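Local coordinates for RagB/SusD family nutrient uptake outer membrane protein (Bacteroides thetaiotaomicron, PDB 7KV2) that probably binds beta-glucan chains at the surface of the outer membrane, as a SusD-family glycan-binding lipoprotein serving nutrient uptake, at residues Ala138-Val152 against Met190-Leu203. Residues are numbered along the deposited sequence; the frame is centred on the assembly and turned at random.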
ATOM      1  N   ALA A 138     -12.310 -23.820 -18.254  1.00 42.63           N
ATOM      2  CA  ALA A 138     -12.552 -22.380 -17.998  1.00 43.25           C
ATOM      3  C   ALA A 138     -12.278 -22.070 -16.519  1.00 42.50           C
ATOM      4  O   ALA A 138     -11.711 -20.991 -16.237  1.00 37.94           O
ATOM      5  CB  ALA A 138     -13.953 -21.999 -18.378  1.00 40.15           C
ATOM      6  N   ASN A 139     -12.635 -22.978 -15.605  1.00 37.34           N
ATOM      7  CA  ASN A 139     -12.463 -22.727 -14.149  1.00 41.74           C
ATOM      8  C   ASN A 139     -10.975 -22.864 -13.795  1.00 43.34           C
ATOM      9  O   ASN A 139     -10.446 -22.006 -13.048  1.00 37.00           O
ATOM     10  CB  ASN A 139     -13.335 -23.622 -13.271  1.00 39.19           C
ATOM     11  CG  ASN A 139     -14.767 -23.152 -13.190  1.00 47.28           C
ATOM     12  OD1 ASN A 139     -15.126 -22.162 -13.818  1.00 47.54           O
ATOM     13  ND2 ASN A 139     -15.588 -23.852 -12.419  1.00 52.98           N
ATOM     14  N   ARG A 140     -10.311 -23.893 -14.314  1.00 37.55           N
ATOM     15  CA  ARG A 140      -8.866 -24.102 -14.065  1.00 36.86           C
ATOM     16  C   ARG A 140      -8.151 -22.779 -14.353  1.00 35.34           C
ATOM     17  O   ARG A 140      -7.425 -22.300 -13.455  1.00 36.43           O
ATOM     18  CB  ARG A 140      -8.318 -25.252 -14.920  1.00 37.74           C
ATOM     19  CG  ARG A 140      -6.815 -25.472 -14.808  1.00 39.56           C
ATOM     20  CD  ARG A 140      -6.365 -26.502 -15.833  1.00 46.90           C
ATOM     21  NE  ARG A 140      -7.084 -27.730 -15.523  1.00 54.23           N
ATOM     22  CZ  ARG A 140      -6.736 -28.600 -14.584  1.00 56.68           C
ATOM     23  NH1 ARG A 140      -5.616 -28.437 -13.892  1.00 55.30           N
ATOM     24  NH2 ARG A 140      -7.507 -29.652 -14.363  1.00 61.04           N
ATOM     25  N   ALA A 141      -8.353 -22.229 -15.550  1.00 32.49           N
ATOM     26  CA  ALA A 141      -7.656 -21.023 -16.065  1.00 34.01           C
ATOM     27  C   ALA A 141      -7.956 -19.821 -15.139  1.00 34.92           C
ATOM     28  O   ALA A 141      -7.025 -19.048 -14.862  1.00 31.36           O
ATOM     29  CB  ALA A 141      -8.084 -20.763 -17.486  1.00 33.55           C
ATOM     30  N   TYR A 142      -9.205 -19.694 -14.677  1.00 31.08           N
ATOM     31  CA  TYR A 142      -9.645 -18.603 -13.775  1.00 32.62           C
ATOM     32  C   TYR A 142      -8.957 -18.760 -12.413  1.00 33.37           C
ATOM     33  O   TYR A 142      -8.490 -17.744 -11.891  1.00 29.58           O
ATOM     34  CB  TYR A 142     -11.164 -18.558 -13.619  1.00 31.46           C
ATOM     35  CG  TYR A 142     -11.680 -17.451 -12.727  1.00 30.08           C
ATOM     36  CD1 TYR A 142     -11.283 -16.124 -12.895  1.00 30.25           C
ATOM     37  CD2 TYR A 142     -12.580 -17.726 -11.709  1.00 30.37           C
ATOM     38  CE1 TYR A 142     -11.771 -15.115 -12.070  1.00 30.91           C
ATOM     39  CE2 TYR A 142     -13.087 -16.727 -10.887  1.00 30.17           C
ATOM     40  CZ  TYR A 142     -12.680 -15.414 -11.069  1.00 31.62           C
ATOM     41  OH  TYR A 142     -13.191 -14.454 -10.235  1.00 32.05           O
ATOM     42  N   TYR A 143      -8.936 -19.957 -11.830  1.00 32.48           N
ATOM     43  CA  TYR A 143      -8.265 -20.221 -10.529  1.00 30.98           C
ATOM     44  C   TYR A 143      -6.780 -19.888 -10.658  1.00 32.52           C
ATOM     45  O   TYR A 143      -6.186 -19.297  -9.736  1.00 33.86           O
ATOM     46  CB  TYR A 143      -8.466 -21.669 -10.070  1.00 34.60           C
ATOM     47  CG  TYR A 143      -9.905 -22.099  -9.918  1.00 34.53           C
ATOM     48  CD1 TYR A 143     -10.914 -21.173  -9.671  1.00 33.83           C
ATOM     49  CD2 TYR A 143     -10.276 -23.435 -10.013  1.00 34.83           C
ATOM     50  CE1 TYR A 143     -12.242 -21.550  -9.551  1.00 34.47           C
ATOM     51  CE2 TYR A 143     -11.599 -23.829  -9.868  1.00 33.62           C
ATOM     52  CZ  TYR A 143     -12.589 -22.885  -9.669  1.00 34.50           C
ATOM     53  OH  TYR A 143     -13.902 -23.223  -9.508  1.00 35.04           O
ATOM     54  N   GLU A 144      -6.182 -20.327 -11.761  1.00 30.18           N
ATOM     55  CA  GLU A 144      -4.766 -20.099 -12.105  1.00 30.90           C
ATOM     56  C   GLU A 144      -4.514 -18.595 -12.240  1.00 29.54           C
ATOM     57  O   GLU A 144      -3.496 -18.113 -11.727  1.00 28.11           O
ATOM     58  CB  GLU A 144      -4.423 -20.727 -13.460  1.00 34.64           C
ATOM     59  CG  GLU A 144      -4.206 -22.237 -13.405  1.00 39.53           C
ATOM     60  CD  GLU A 144      -3.860 -22.901 -14.744  1.00 44.33           C
ATOM     61  OE1 GLU A 144      -4.036 -22.252 -15.815  1.00 46.61           O
ATOM     62  OE2 GLU A 144      -3.409 -24.063 -14.714  1.00 45.50           O
ATOM     63  N   ALA A 145      -5.359 -17.888 -12.974  1.00 26.20           N
ATOM     64  CA  ALA A 145      -5.210 -16.420 -13.164  1.00 25.80           C
ATOM     65  C   ALA A 145      -5.177 -15.737 -11.787  1.00 25.10           C
ATOM     66  O   ALA A 145      -4.304 -14.894 -11.585  1.00 26.73           O
ATOM     67  CB  ALA A 145      -6.299 -15.878 -14.042  1.00 25.82           C
ATOM     68  N   GLN A 146      -6.052 -16.101 -10.859  1.00 24.25           N
ATOM     69  CA  GLN A 146      -6.111 -15.418  -9.532  1.00 25.01           C
ATOM     70  C   GLN A 146      -4.843 -15.704  -8.730  1.00 27.24           C
ATOM     71  O   GLN A 146      -4.197 -14.742  -8.206  1.00 24.94           O
ATOM     72  CB  GLN A 146      -7.341 -15.841  -8.737  1.00 24.77           C
ATOM     73  CG  GLN A 146      -8.669 -15.503  -9.423  1.00 22.68           C
ATOM     74  CD  GLN A 146      -9.817 -16.077  -8.631  1.00 25.96           C
ATOM     75  OE1 GLN A 146     -10.125 -15.611  -7.532  1.00 21.26           O
ATOM     76  NE2 GLN A 146     -10.440 -17.135  -9.156  1.00 26.38           N
ATOM     77  N   VAL A 147      -4.467 -16.979  -8.593  1.00 25.34           N
ATOM     78  CA  VAL A 147      -3.335 -17.314  -7.691  1.00 24.65           C
ATOM     79  C   VAL A 147      -2.001 -16.954  -8.336  1.00 23.24           C
ATOM     80  O   VAL A 147      -1.139 -16.610  -7.570  1.00 24.01           O
ATOM     81  CB  VAL A 147      -3.384 -18.763  -7.158  1.00 28.72           C
ATOM     82  CG1 VAL A 147      -4.710 -19.028  -6.459  1.00 29.26           C
ATOM     83  CG2 VAL A 147      -3.102 -19.799  -8.245  1.00 28.59           C
ATOM     84  N   ILE A 148      -1.810 -16.972  -9.660  1.00 23.86           N
ATOM     85  CA  ILE A 148      -0.509 -16.519 -10.221  1.00 25.71           C
ATOM     86  C   ILE A 148      -0.387 -14.992 -10.031  1.00 26.27           C
ATOM     87  O   ILE A 148       0.694 -14.486  -9.708  1.00 23.69           O
ATOM     88  CB  ILE A 148      -0.345 -16.940 -11.690  1.00 27.76           C
ATOM     89  CG1 ILE A 148      -0.362 -18.465 -11.866  1.00 31.74           C
ATOM     90  CG2 ILE A 148       0.927 -16.322 -12.240  1.00 28.34           C
ATOM     91  CD1 ILE A 148      -0.437 -18.891 -13.336  1.00 36.52           C
ATOM     92  N   ALA A 149      -1.479 -14.257 -10.195  1.00 24.78           N
ATOM     93  CA  ALA A 149      -1.471 -12.792 -10.027  1.00 22.92           C
ATOM     94  C   ALA A 149      -1.224 -12.466  -8.556  1.00 21.46           C
ATOM     95  O   ALA A 149      -0.382 -11.596  -8.295  1.00 20.90           O
ATOM     96  CB  ALA A 149      -2.775 -12.194 -10.514  1.00 24.59           C
ATOM     97  N   LEU A 150      -1.908 -13.139  -7.630  1.00 22.15           N
ATOM     98  CA  LEU A 150      -1.643 -12.977  -6.173  1.00 20.94           C
ATOM     99  C   LEU A 150      -0.191 -13.321  -5.883  1.00 23.87           C
ATOM    100  O   LEU A 150       0.442 -12.650  -5.054  1.00 20.56           O
ATOM    101  CB  LEU A 150      -2.588 -13.835  -5.345  1.00 21.07           C
ATOM    102  CG  LEU A 150      -4.034 -13.332  -5.250  1.00 22.42           C
ATOM    103  CD1 LEU A 150      -4.897 -14.410  -4.612  1.00 22.94           C
ATOM    104  CD2 LEU A 150      -4.143 -12.038  -4.436  1.00 22.41           C
ATOM    105  N   ARG A 151       0.349 -14.346  -6.542  1.00 22.75           N
ATOM    106  CA  ARG A 151       1.729 -14.755  -6.212  1.00 21.77           C
ATOM    107  C   ARG A 151       2.695 -13.626  -6.565  1.00 20.11           C
ATOM    108  O   ARG A 151       3.585 -13.381  -5.778  1.00 21.60           O
ATOM    109  CB  ARG A 151       2.110 -16.044  -6.948  1.00 25.07           C
ATOM    110  CG  ARG A 151       3.442 -16.611  -6.494  1.00 25.70           C
ATOM    111  CD  ARG A 151       3.591 -18.083  -6.915  1.00 28.95           C
ATOM    112  NE  ARG A 151       3.657 -18.188  -8.362  1.00 31.61           N
ATOM    113  CZ  ARG A 151       3.410 -19.305  -9.067  1.00 35.72           C
ATOM    114  NH1 ARG A 151       3.063 -20.423  -8.462  1.00 34.99           N
ATOM    115  NH2 ARG A 151       3.493 -19.282 -10.377  1.00 38.81           N
ATOM    116  N   VAL A 152       2.520 -12.964  -7.703  1.00 21.21           N
ATOM    117  CA  VAL A 152       3.359 -11.815  -8.142  1.00 21.60           C
ATOM    118  C   VAL A 152       3.150 -10.664  -7.146  1.00 21.15           C
ATOM    119  O   VAL A 152       4.151  -9.994  -6.805  1.00 23.87           O
ATOM    120  CB  VAL A 152       3.059 -11.412  -9.593  1.00 23.22           C
ATOM    121  CG1 VAL A 152       3.862 -10.186 -10.018  1.00 24.82           C
ATOM    122  CG2 VAL A 152       3.340 -12.564 -10.567  1.00 25.28           C
ATOM    123  N   MET A 190       8.485 -12.492 -12.177  1.00 30.77           N
ATOM    124  CA  MET A 190       7.226 -11.728 -11.903  1.00 28.04           C
ATOM    125  C   MET A 190       6.587 -11.269 -13.215  1.00 24.88           C
ATOM    126  O   MET A 190       5.387 -11.548 -13.440  1.00 25.86           O
ATOM    127  CB  MET A 190       7.529 -10.528 -11.003  1.00 26.64           C
ATOM    128  CG  MET A 190       7.838 -10.974  -9.588  1.00 26.91           C
ATOM    129  SD  MET A 190       8.543  -9.642  -8.555  1.00 29.59           S
ATOM    130  CE  MET A 190       7.259  -8.387  -8.573  1.00 31.28           C
ATOM    131  N   VAL A 191       7.315 -10.551 -14.051  1.00 24.52           N
ATOM    132  CA  VAL A 191       6.713  -9.949 -15.261  1.00 27.43           C
ATOM    133  C   VAL A 191       6.242 -11.049 -16.218  1.00 27.93           C
ATOM    134  O   VAL A 191       5.150 -10.896 -16.789  1.00 26.53           O
ATOM    135  CB  VAL A 191       7.636  -8.899 -15.902  1.00 29.86           C
ATOM    136  CG1 VAL A 191       8.801  -9.497 -16.678  1.00 30.54           C
ATOM    137  CG2 VAL A 191       6.795  -7.987 -16.782  1.00 31.94           C
ATOM    138  N   THR A 192       6.989 -12.151 -16.357  1.00 29.98           N
ATOM    139  CA  THR A 192       6.591 -13.284 -17.233  1.00 32.19           C
ATOM    140  C   THR A 192       5.292 -13.914 -16.699  1.00 31.52           C
ATOM    141  O   THR A 192       4.420 -14.199 -17.513  1.00 29.66           O
ATOM    142  CB  THR A 192       7.723 -14.314 -17.369  1.00 36.75           C
ATOM    143  OG1 THR A 192       8.801 -13.623 -17.990  1.00 38.44           O
ATOM    144  CG2 THR A 192       7.343 -15.500 -18.224  1.00 39.09           C
ATOM    145  N   SER A 193       5.155 -14.112 -15.383  1.00 27.64           N
ATOM    146  CA  SER A 193       3.910 -14.622 -14.751  1.00 27.98           C
ATOM    147  C   SER A 193       2.716 -13.719 -15.077  1.00 27.17           C
ATOM    148  O   SER A 193       1.648 -14.245 -15.410  1.00 26.71           O
ATOM    149  CB  SER A 193       4.065 -14.765 -13.262  1.00 30.07           C
ATOM    150  OG  SER A 193       4.925 -15.846 -12.939  1.00 30.55           O
ATOM    151  N   LEU A 194       2.888 -12.401 -14.990  1.00 26.97           N
ATOM    152  CA  LEU A 194       1.798 -11.451 -15.325  1.00 26.86           C
ATOM    153  C   LEU A 194       1.429 -11.604 -16.812  1.00 26.96           C
ATOM    154  O   LEU A 194       0.222 -11.533 -17.109  1.00 26.36           O
ATOM    155  CB  LEU A 194       2.207 -10.016 -14.992  1.00 27.04           C
ATOM    156  CG  LEU A 194       2.406  -9.721 -13.504  1.00 27.99           C
ATOM    157  CD1 LEU A 194       2.539  -8.222 -13.277  1.00 27.65           C
ATOM    158  CD2 LEU A 194       1.274 -10.279 -12.656  1.00 29.45           C
ATOM    159  N   GLU A 195       2.411 -11.748 -17.707  1.00 29.29           N
ATOM    160  CA  GLU A 195       2.158 -11.940 -19.164  1.00 29.96           C
ATOM    161  C   GLU A 195       1.270 -13.180 -19.347  1.00 29.60           C
ATOM    162  O   GLU A 195       0.288 -13.113 -20.100  1.00 30.68           O
ATOM    163  CB  GLU A 195       3.482 -12.049 -19.917  1.00 31.78           C
ATOM    164  CG  GLU A 195       4.194 -10.713 -20.052  1.00 34.08           C
ATOM    165  CD  GLU A 195       5.635 -10.700 -20.573  1.00 38.38           C
ATOM    166  OE1 GLU A 195       6.264 -11.771 -20.658  1.00 36.17           O
ATOM    167  OE2 GLU A 195       6.119  -9.592 -20.860  1.00 37.78           O
ATOM    168  N   GLU A 196       1.578 -14.255 -18.635  1.00 32.87           N
ATOM    169  CA  GLU A 196       0.822 -15.533 -18.729  1.00 33.88           C
ATOM    170  C   GLU A 196      -0.601 -15.336 -18.235  1.00 32.21           C
ATOM    171  O   GLU A 196      -1.522 -15.915 -18.819  1.00 29.90           O
ATOM    172  CB  GLU A 196       1.447 -16.610 -17.860  1.00 37.04           C
ATOM    173  CG  GLU A 196       2.747 -17.130 -18.411  1.00 41.17           C
ATOM    174  CD  GLU A 196       3.392 -18.118 -17.459  1.00 48.45           C
ATOM    175  OE1 GLU A 196       2.671 -18.647 -16.556  1.00 52.09           O
ATOM    176  OE2 GLU A 196       4.612 -18.335 -17.599  1.00 56.01           O
ATOM    177  N   VAL A 197      -0.773 -14.640 -17.115  1.00 27.73           N
ATOM    178  CA  VAL A 197      -2.122 -14.393 -16.557  1.00 25.71           C
ATOM    179  C   VAL A 197      -2.903 -13.572 -17.581  1.00 23.61           C
ATOM    180  O   VAL A 197      -4.098 -13.857 -17.800  1.00 29.71           O
ATOM    181  CB  VAL A 197      -2.044 -13.639 -15.212  1.00 25.95           C
ATOM    182  CG1 VAL A 197      -3.363 -12.972 -14.916  1.00 26.22           C
ATOM    183  CG2 VAL A 197      -1.589 -14.557 -14.105  1.00 26.74           C
ATOM    184  N   ILE A 198      -2.280 -12.548 -18.157  1.00 24.50           N
ATOM    185  CA  ILE A 198      -2.975 -11.660 -19.127  1.00 25.39           C
ATOM    186  C   ILE A 198      -3.403 -12.531 -20.316  1.00 30.94           C
ATOM    187  O   ILE A 198      -4.540 -12.389 -20.804  1.00 26.12           O
ATOM    188  CB  ILE A 198      -2.074 -10.481 -19.523  1.00 29.93           C
ATOM    189  CG1 ILE A 198      -1.927  -9.504 -18.335  1.00 31.46           C
ATOM    190  CG2 ILE A 198      -2.600  -9.779 -20.761  1.00 30.58           C
ATOM    191  CD1 ILE A 198      -0.781  -8.503 -18.434  1.00 30.85           C
ATOM    192  N   GLN A 199      -2.509 -13.409 -20.757  1.00 30.77           N
ATOM    193  CA  GLN A 199      -2.762 -14.228 -21.974  1.00 31.45           C
ATOM    194  C   GLN A 199      -3.835 -15.287 -21.696  1.00 37.85           C
ATOM    195  O   GLN A 199      -4.416 -15.766 -22.678  1.00 37.26           O
ATOM    196  CB  GLN A 199      -1.453 -14.847 -22.451  1.00 31.44           C
ATOM    197  CG  GLN A 199      -0.476 -13.813 -22.983  1.00 35.54           C
ATOM    198  CD  GLN A 199       0.894 -14.416 -23.203  1.00 39.02           C
ATOM    199  OE1 GLN A 199       1.063 -15.624 -23.120  1.00 46.67           O
ATOM    200  NE2 GLN A 199       1.888 -13.584 -23.454  1.00 41.77           N
ATOM    201  N   LEU A 200      -4.101 -15.682 -20.442  1.00 35.69           N
ATOM    202  CA  LEU A 200      -5.206 -16.644 -20.166  1.00 36.10           C
ATOM    203  C   LEU A 200      -6.542 -16.020 -20.613  1.00 36.80           C
ATOM    204  O   LEU A 200      -7.452 -16.775 -20.984  1.00 31.99           O
ATOM    205  CB  LEU A 200      -5.237 -17.042 -18.686  1.00 34.72           C
ATOM    206  CG  LEU A 200      -4.139 -18.009 -18.246  1.00 36.10           C
ATOM    207  CD1 LEU A 200      -4.094 -18.101 -16.731  1.00 38.29           C
ATOM    208  CD2 LEU A 200      -4.331 -19.401 -18.848  1.00 34.10           C
ATOM    209  N   ASN A 201      -6.673 -14.690 -20.536  1.00 35.18           N
ATOM    210  CA  ASN A 201      -7.849 -13.939 -21.045  1.00 34.79           C
ATOM    211  C   ASN A 201      -9.140 -14.401 -20.349  1.00 36.07           C
ATOM    212  O   ASN A 201     -10.176 -14.618 -21.045  1.00 34.61           O
ATOM    213  CB  ASN A 201      -7.959 -14.080 -22.564  1.00 37.32           C
ATOM    214  CG  ASN A 201      -8.935 -13.093 -23.142  1.00 43.25           C
ATOM    215  OD1 ASN A 201      -9.139 -12.018 -22.580  1.00 50.45           O
ATOM    216  ND2 ASN A 201      -9.549 -13.452 -24.253  1.00 47.25           N
ATOM    217  N   VAL A 202      -9.117 -14.530 -19.026  1.00 30.59           N
ATOM    218  CA  VAL A 202     -10.259 -15.045 -18.212  1.00 31.44           C
ATOM    219  C   VAL A 202     -10.669 -14.032 -17.128  1.00 30.83           C
ATOM    220  O   VAL A 202     -11.706 -14.220 -16.518  1.00 32.24           O
ATOM    221  CB  VAL A 202      -9.887 -16.406 -17.599  1.00 36.41           C
ATOM    222  CG1 VAL A 202      -8.662 -16.336 -16.691  1.00 34.46           C
ATOM    223  CG2 VAL A 202     -11.070 -17.034 -16.890  1.00 39.41           C
ATOM    224  N   LEU A 203      -9.864 -13.013 -16.843  1.00 28.77           N
ATOM    225  CA  LEU A 203     -10.177 -12.077 -15.731  1.00 26.02           C
ATOM    226  C   LEU A 203     -11.119 -10.994 -16.233  1.00 25.73           C
ATOM    227  O   LEU A 203     -10.909 -10.408 -17.283  1.00 27.39           O
ATOM    228  CB  LEU A 203      -8.874 -11.456 -15.240  1.00 23.84           C
ATOM    229  CG  LEU A 203      -7.964 -12.403 -14.476  1.00 24.81           C
ATOM    230  CD1 LEU A 203      -6.646 -11.749 -14.107  1.00 25.89           C
ATOM    231  CD2 LEU A 203      -8.644 -12.970 -13.239  1.00 27.46           C
TER
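An antiparallel helix pair, part of the TPR-like helical scaffold of SusD proteins, is built where V152, I148, A145 and A141 meet M190, S193, L194, V197, L200 and the chain just after them. It illustrates how small residues and branched methyls, without any hydrogen bond across the interface, let two helices settle closely: the segment axes approach to 9.2 Å with 157° between their directions. V152 loses the most surface to the partner segment. Its CG1, anti to the backbone N (chi1 177°), meets the L194 branch, 3.7 Å from L194 CD2, and also touches M190 CB, while V152 CG2 lies 3.6 Å from S193 CB. The bent end of M190 carries its CE back toward V152 O. Shortening L194 to an alanine removes both methyls and is likely to leave V152 CB and CG1 uncovered, with a gap between the helices. One turn back, I148 and V197 pass in opposite directions, I148 CG2 being 3.6 Å from V197 CG2; I148 CG2 also rests on S193 CB, whose hydroxyl is turned to K189 O of its own helix.

In this helical-repeat architecture helix 183-200 is backed by helix 217-231, on which M190 and L203 also pack, and helices 43-53 and 110-130 flank 137-162. The CA atoms come nearest at A145 and V197, 5.0 Å apart. L200 CD1 lies against A141 O and the A145 backbone. Past N201, the first residue to leave helical geometry, with positive phi, the chain turns in against helix 137-162: V202 CG1 and L203 CD2 both press on A145 CB, the former at 3.6 Å. V202 CG2 abuts Y142 CB, and L203 CD2 reaches the Y142 ring edge, 4.0 Å from Y142 CE1; Q146 NE2 lies above one face, displaced toward the rim, in a weak hydrogen bond to Y142 O.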